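Long-range contacts in cell wall surface anchor family protein (Streptococcus agalactiae serogroup V, PDB 3PF2), which forms, as the major pilin, the backbone of a group B streptococcal pilus; this C-terminal fragment carries two Ig-like domains and binds calcium: residues F202-S207 against Q236-K241; T267-E272 against D283-F288. All blocks are in the same frame, centred on the assembly; numbering follows the deposited sequence.

Contact 1. Residues F202-S207 against Q236-K241; sequences FDLLAS and QPIKLK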
loop_
_atom_site.group_PDB
_atom_site.type_symbol
_atom_site.label_atom_id
_atom_site.label_comp_id
_atom_site.label_asym_id
_atom_site.label_seq_id
_atom_site.Cartn_x
_atom_site.Cartn_y
_atom_site.Cartn_z
ATOM N N PHE A 202 -3.805 0.047 27.275
ATOM C CA PHE A 202 -4.816 0.663 26.415
ATOM C C PHE A 202 -5.268 -0.258 25.292
ATOM O O PHE A 202 -4.434 -0.847 24.589
ATOM C CB PHE A 202 -4.277 1.968 25.770
ATOM C CG PHE A 202 -3.645 2.921 26.745
ATOM C CD1 PHE A 202 -4.370 3.999 27.258
ATOM C CD2 PHE A 202 -2.319 2.753 27.132
ATOM C CE1 PHE A 202 -3.784 4.885 28.161
ATOM C CE2 PHE A 202 -1.729 3.621 28.048
ATOM C CZ PHE A 202 -2.463 4.696 28.547
ATOM N N ASP A 203 -6.584 -0.357 25.100
ATOM C CA ASP A 203 -7.136 -0.910 23.859
ATOM C C ASP A 203 -7.034 0.117 22.735
ATOM O O ASP A 203 -7.429 1.272 22.905
ATOM C CB ASP A 203 -8.615 -1.260 24.012
ATOM C CG ASP A 203 -8.866 -2.412 24.970
ATOM O OD1 ASP A 203 -7.924 -3.170 25.305
ATOM O OD2 ASP A 203 -10.042 -2.554 25.374
ATOM N N LEU A 204 -6.537 -0.314 21.581
ATOM C CA LEU A 204 -6.489 0.555 20.401
ATOM C C LEU A 204 -7.750 0.384 19.563
ATOM O O LEU A 204 -8.103 -0.750 19.169
ATOM C CB LEU A 204 -5.239 0.270 19.559
ATOM C CG LEU A 204 -5.167 0.971 18.187
ATOM C CD1 LEU A 204 -4.925 2.487 18.300
ATOM C CD2 LEU A 204 -4.096 0.310 17.320
ATOM N N LEU A 205 -8.421 1.507 19.300
ATOM C CA LEU A 205 -9.712 1.519 18.598
ATOM C C LEU A 205 -9.701 2.462 17.389
ATOM O O LEU A 205 -8.987 3.469 17.368
ATOM C CB LEU A 205 -10.820 1.984 19.553
ATOM C CG LEU A 205 -10.913 1.358 20.954
ATOM C CD1 LEU A 205 -11.986 2.063 21.774
ATOM C CD2 LEU A 205 -11.185 -0.139 20.875
ATOM N N ALA A 206 -10.527 2.143 16.394
ATOM C CA ALA A 206 -10.847 3.089 15.330
ATOM C C ALA A 206 -11.729 4.206 15.890
ATOM O O ALA A 206 -12.185 4.129 17.039
ATOM C CB ALA A 206 -11.572 2.376 14.204
ATOM N N SER A 207 -11.975 5.236 15.084
ATOM C CA SER A 207 -12.760 6.395 15.527
ATOM C C SER A 207 -14.185 5.993 15.924
ATOM O O SER A 207 -14.782 6.613 16.814
ATOM C CB SER A 207 -12.784 7.493 14.458
ATOM O OG SER A 207 -13.477 7.061 13.307
ATOM N N GLN A 236 -6.822 -10.968 17.266
ATOM C CA GLN A 236 -7.173 -10.437 18.581
ATOM C C GLN A 236 -7.008 -8.913 18.626
ATOM O O GLN A 236 -6.242 -8.361 17.840
ATOM C CB GLN A 236 -6.320 -11.109 19.673
ATOM C CG GLN A 236 -6.562 -12.627 19.835
ATOM C CD GLN A 236 -8.025 -12.977 20.060
ATOM O OE1 GLN A 236 -8.630 -13.686 19.258
ATOM N NE2 GLN A 236 -8.599 -12.480 21.148
ATOM N N PRO A 237 -7.732 -8.233 19.541
ATOM C CA PRO A 237 -7.625 -6.764 19.585
ATOM C C PRO A 237 -6.216 -6.301 19.958
ATOM O O PRO A 237 -5.517 -6.979 20.731
ATOM C CB PRO A 237 -8.630 -6.365 20.674
ATOM C CG PRO A 237 -9.532 -7.566 20.845
ATOM C CD PRO A 237 -8.669 -8.743 20.562
ATOM N N ILE A 238 -5.801 -5.162 19.406
ATOM C CA ILE A 238 -4.502 -4.568 19.752
ATOM C C ILE A 238 -4.604 -3.885 21.112
ATOM O O ILE A 238 -5.487 -3.059 21.343
ATOM C CB ILE A 238 -4.007 -3.583 18.663
ATOM C CG1 ILE A 238 -3.579 -4.358 17.412
ATOM C CG2 ILE A 238 -2.830 -2.714 19.185
ATOM C CD1 ILE A 238 -3.301 -3.531 16.195
ATOM N N LYS A 239 -3.700 -4.253 22.014
ATOM C CA LYS A 239 -3.645 -3.658 23.346
ATOM C C LYS A 239 -2.205 -3.243 23.591
ATOM O O LYS A 239 -1.295 -4.034 23.389
ATOM C CB LYS A 239 -4.127 -4.649 24.419
ATOM C CG LYS A 239 -5.510 -5.221 24.134
ATOM C CD LYS A 239 -5.960 -6.210 25.197
ATOM C CE LYS A 239 -7.465 -6.459 25.120
ATOM N NZ LYS A 239 -7.884 -7.121 23.847
ATOM N N LEU A 240 -2.013 -1.993 24.002
ATOM C CA LEU A 240 -0.686 -1.400 24.165
ATOM C C LEU A 240 -0.401 -1.115 25.636
ATOM O O LEU A 240 -1.319 -1.119 26.456
ATOM C CB LEU A 240 -0.580 -0.108 23.348
ATOM C CG LEU A 240 -0.925 -0.205 21.856
ATOM C CD1 LEU A 240 -0.889 1.178 21.210
ATOM C CD2 LEU A 240 0.031 -1.148 21.145
ATOM N N LYS A 241 0.866 -0.870 25.961
ATOM C CA LYS A 241 1.303 -0.716 27.347
ATOM C C LYS A 241 2.383 0.363 27.422
ATOM O O LYS A 241 3.233 0.453 26.541
ATOM C CB LYS A 241 1.843 -2.076 27.821
ATOM C CG LYS A 241 2.565 -2.161 29.138
ATOM C CD LYS A 241 3.076 -3.599 29.370
ATOM C CE LYS A 241 4.516 -3.794 28.872
ATOM N NZ LYS A 241 4.870 -5.231 28.629
HETATM O O HOH W 1 -8.307 -3.050 20.871
#

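Contact 2. Residues T267-E272 against D283-F288; sequences TYKLKE and DKEIEF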
loop_
_atom_site.group_PDB
_atom_site.type_symbol
_atom_site.label_atom_id
_atom_site.label_comp_id
_atom_site.label_asym_id
_atom_site.label_seq_id
_atom_site.Cartn_x
_atom_site.Cartn_y
_atom_site.Cartn_z
ATOM N N THR A 267 -8.301 9.969 12.901
ATOM C CA THR A 267 -8.439 9.836 14.348
ATOM C C THR A 267 -8.558 8.377 14.761
ATOM O O THR A 267 -9.285 7.594 14.147
ATOM C CB THR A 267 -9.680 10.612 14.854
ATOM O OG1 THR A 267 -9.497 11.996 14.574
ATOM C CG2 THR A 267 -9.874 10.422 16.377
ATOM N N TYR A 268 -7.829 8.021 15.816
ATOM C CA TYR A 268 -7.995 6.729 16.476
ATOM C C TYR A 268 -8.191 7.009 17.963
ATOM O O TYR A 268 -8.091 8.145 18.402
ATOM C CB TYR A 268 -6.762 5.845 16.268
ATOM C CG TYR A 268 -6.529 5.453 14.827
ATOM C CD1 TYR A 268 -7.091 4.296 14.304
ATOM C CD2 TYR A 268 -5.754 6.262 13.981
ATOM C CE1 TYR A 268 -6.880 3.936 12.971
ATOM C CE2 TYR A 268 -5.542 5.905 12.641
ATOM C CZ TYR A 268 -6.114 4.745 12.155
ATOM O OH TYR A 268 -5.931 4.359 10.841
ATOM N N LYS A 269 -8.508 5.976 18.724
ATOM C CA LYS A 269 -8.768 6.159 20.154
ATOM C C LYS A 269 -8.009 5.150 20.984
ATOM O O LYS A 269 -7.737 4.037 20.532
ATOM C CB LYS A 269 -10.262 6.013 20.435
ATOM C CG LYS A 269 -11.096 7.067 19.776
ATOM C CD LYS A 269 -12.562 6.927 20.142
ATOM C CE LYS A 269 -13.356 7.994 19.394
ATOM N NZ LYS A 269 -14.831 7.747 19.508
ATOM N N LEU A 270 -7.664 5.540 22.209
ATOM C CA LEU A 270 -7.159 4.569 23.187
ATOM C C LEU A 270 -8.157 4.507 24.337
ATOM O O LEU A 270 -8.626 5.540 24.792
ATOM C CB LEU A 270 -5.795 4.996 23.735
ATOM C CG LEU A 270 -4.636 5.082 22.741
ATOM C CD1 LEU A 270 -3.420 5.641 23.458
ATOM C CD2 LEU A 270 -4.327 3.741 22.149
ATOM N N LYS A 271 -8.516 3.300 24.752
ATOM C CA LYS A 271 -9.309 3.130 25.970
ATOM C C LYS A 271 -8.387 2.577 27.045
ATOM O O LYS A 271 -7.888 1.457 26.928
ATOM C CB LYS A 271 -10.460 2.170 25.713
ATOM C CG LYS A 271 -11.333 1.915 26.941
ATOM C CD LYS A 271 -12.260 0.741 26.692
ATOM C CE LYS A 271 -13.044 0.401 27.958
ATOM N NZ LYS A 271 -13.987 -0.724 27.693
ATOM N N GLU A 272 -8.165 3.361 28.094
ATOM C CA GLU A 272 -7.303 2.929 29.175
ATOM C C GLU A 272 -8.041 1.889 30.012
ATOM O O GLU A 272 -9.125 2.165 30.539
ATOM C CB GLU A 272 -6.858 4.110 30.030
ATOM C CG GLU A 272 -5.764 3.740 31.039
ATOM C CD GLU A 272 -5.145 4.945 31.710
ATOM O OE1 GLU A 272 -5.357 6.073 31.218
ATOM O OE2 GLU A 272 -4.436 4.772 32.734
ATOM N N ASP A 283 -12.554 7.592 32.929
ATOM C CA ASP A 283 -13.788 7.111 32.317
ATOM C C ASP A 283 -14.101 7.752 30.970
ATOM O O ASP A 283 -15.245 7.703 30.513
ATOM C CB ASP A 283 -14.984 7.175 33.282
ATOM C CG ASP A 283 -15.449 8.593 33.571
ATOM O OD1 ASP A 283 -14.944 9.558 32.947
ATOM O OD2 ASP A 283 -16.341 8.731 34.439
ATOM N N LYS A 284 -13.072 8.330 30.345
ATOM C CA LYS A 284 -13.184 8.838 28.972
ATOM C C LYS A 284 -12.046 8.290 28.135
ATOM O O LYS A 284 -10.914 8.196 28.603
ATOM C CB LYS A 284 -13.165 10.366 28.956
ATOM C CG LYS A 284 -14.334 11.033 29.701
ATOM C CD LYS A 284 -15.597 11.038 28.839
ATOM C CE LYS A 284 -16.478 12.250 29.154
ATOM N NZ LYS A 284 -17.309 12.016 30.366
ATOM N N GLU A 285 -12.358 7.937 26.889
ATOM C CA GLU A 285 -11.350 7.459 25.948
ATOM C C GLU A 285 -10.491 8.624 25.474
ATOM O O GLU A 285 -10.900 9.791 25.555
ATOM C CB GLU A 285 -12.012 6.722 24.779
ATOM C CG GLU A 285 -12.752 5.460 25.259
ATOM C CD GLU A 285 -13.407 4.624 24.177
ATOM O OE1 GLU A 285 -13.659 5.138 23.067
ATOM O OE2 GLU A 285 -13.705 3.432 24.461
ATOM N N ILE A 286 -9.299 8.296 24.998
ATOM C CA ILE A 286 -8.288 9.273 24.598
ATOM C C ILE A 286 -8.166 9.253 23.081
ATOM O O ILE A 286 -7.870 8.211 22.502
ATOM C CB ILE A 286 -6.911 8.889 25.187
ATOM C CG1 ILE A 286 -6.986 8.837 26.723
ATOM C CG2 ILE A 286 -5.808 9.842 24.663
ATOM C CD1 ILE A 286 -6.200 7.713 27.326
ATOM N N GLU A 287 -8.383 10.396 22.445
ATOM C CA GLU A 287 -8.247 10.475 20.992
ATOM C C GLU A 287 -6.820 10.837 20.609
ATOM O O GLU A 287 -6.118 11.516 21.357
ATOM C CB GLU A 287 -9.246 11.481 20.409
ATOM C CG GLU A 287 -10.694 11.026 20.537
ATOM C CD GLU A 287 -11.686 11.884 19.757
ATOM O OE1 GLU A 287 -11.285 12.902 19.144
ATOM O OE2 GLU A 287 -12.883 11.514 19.753
ATOM N N PHE A 288 -6.375 10.356 19.449
ATOM C CA PHE A 288 -5.136 10.852 18.852
ATOM C C PHE A 288 -5.262 10.835 17.348
ATOM O O PHE A 288 -6.170 10.208 16.820
ATOM C CB PHE A 288 -3.908 10.037 19.296
ATOM C CG PHE A 288 -3.887 8.608 18.822
ATOM C CD1 PHE A 288 -3.180 8.242 17.655
ATOM C CD2 PHE A 288 -4.512 7.607 19.559
ATOM C CE1 PHE A 288 -3.117 6.902 17.225
ATOM C CE2 PHE A 288 -4.466 6.260 19.140
ATOM C CZ PHE A 288 -3.759 5.903 17.982
HETATM O O HOH W 2 -9.488 13.551 16.753
HETATM O O HOH W 3 -9.848 5.523 28.533
#

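Contact 1. Residues F202-S207 against Q236-K241
Phe202 and Leu240 form an antiparallel hydrogen-bonded pair, with Leu240 N donating to Phe202 O at 2.7 Å and Phe202 N to Leu240 O at 2.9 Å, while the two short strands run at 133° to each other. The pairing attaches 239-241 as an outermost strand to the four-stranded antiparallel sheet of the prealbumin-like domain, an example of an edge strand added to an Ig-like sandwich. One step on, Asp203 faces Lys239 as a non-hydrogen-bonded pair, and beyond it Leu204 N donates almost straight to Ile238 O.

Successive side chains alternate between the two faces. Asp203 and Lys239 project together from one of them, side by side. The carboxylate lies along the lysine's methylenes, Asp203 OD1 reaching 3.3 Å from Lys239 CE. Lys239 NZ itself stays 4.2 Å from Asp203 OD1, too far for a salt bridge, so the oxygen is nearer to CG, CD and CE than to the ammonium.

The face bearing Phe202 and Leu240 looks into the sandwich, where Phe248 of the opposing sheet meets the Phe202 ring and also touches Leu240. Leu204 and Ile238 run alongside one another, Leu204 CD2 lying 3.8 Å from Ile238 CG2; both also touch Val212. Ile238 O has a second donor: a water that gives hydrogen bonds to it and to Leu204 O, each at 2.9 Å.

Contact 2. Residues T267-E272 against D283-F288
Four backbone hydrogen bonds join Tyr268 and Leu270 to Phe288 and Ile286. Leu270 N donates to Ile286 O at 2.7 Å, and Ile286 N returns a nearly straight bond to Leu270 O at 2.8 Å. The second ring of bonds is formed by Tyr268 N with Phe288 O and by Phe288 N with Tyr268 O. Water extends the pairing at both ends: one molecule accepts from Glu272 N and donates to Lys284 O, and another bridges Thr267 OG1 and Glu287 OE1.

Between the two hydrogen-bonded pairs, Lys269 and Glu287 project together from the sheet. Glu287 OE2 is 3.6 Å from Lys269 CE but 4.2 Å from NZ, too far for a salt bridge, though the opposite charges probably still attract; the ammonium instead bonds to Ser207 O. Glu285 comes across the lysine chain nearly perpendicular to it, bringing OE1 to 3.6 Å from Lys269 CD, while its OE2 rests against Lys271 CB.

These strands form a beta hairpin with a long connection, and 286-290 is an outermost strand of the sheet in the prealbumin-like domain. The face bearing Tyr268, Leu270, Ile286 and Phe288 turns inward. Phe288 takes the crowded position between its backbone N and carbonyl carbon (chi1 66°), which swings the ring across toward 267-272. Tyr268 CB sits over one ring face in a CH-pi contact, 3.5 Å from Phe288 CZ, whereas the two rings are slid past each other, their planes 27° apart. Leu270 brings CG to 3.8 Å from Phe288 CE2, and Phe186 of the opposing sheet meets that ring edge-to-face.

Following the chain from its N terminus, strand 201-206 is reached first; contact 1 closes the loop that includes helix 216-221 when the chain returns at 239-241. After strand 247-253, which belongs to the opposing sheet, the chain enters 266-274, and contact 2 closes the shorter hairpin loop at 286-290. The closures are in series, neither nested nor crossed, yet they share one sheet because 201-206 and 266-274 are neighbours. Probable hydrogen bonds from Asp203 N to Lys271 O and from Lys269 N to Leu205 O stitch them together. Sequence order thus differs from spatial order: the two later partners, 239-241 and 286-290, flank the central pair.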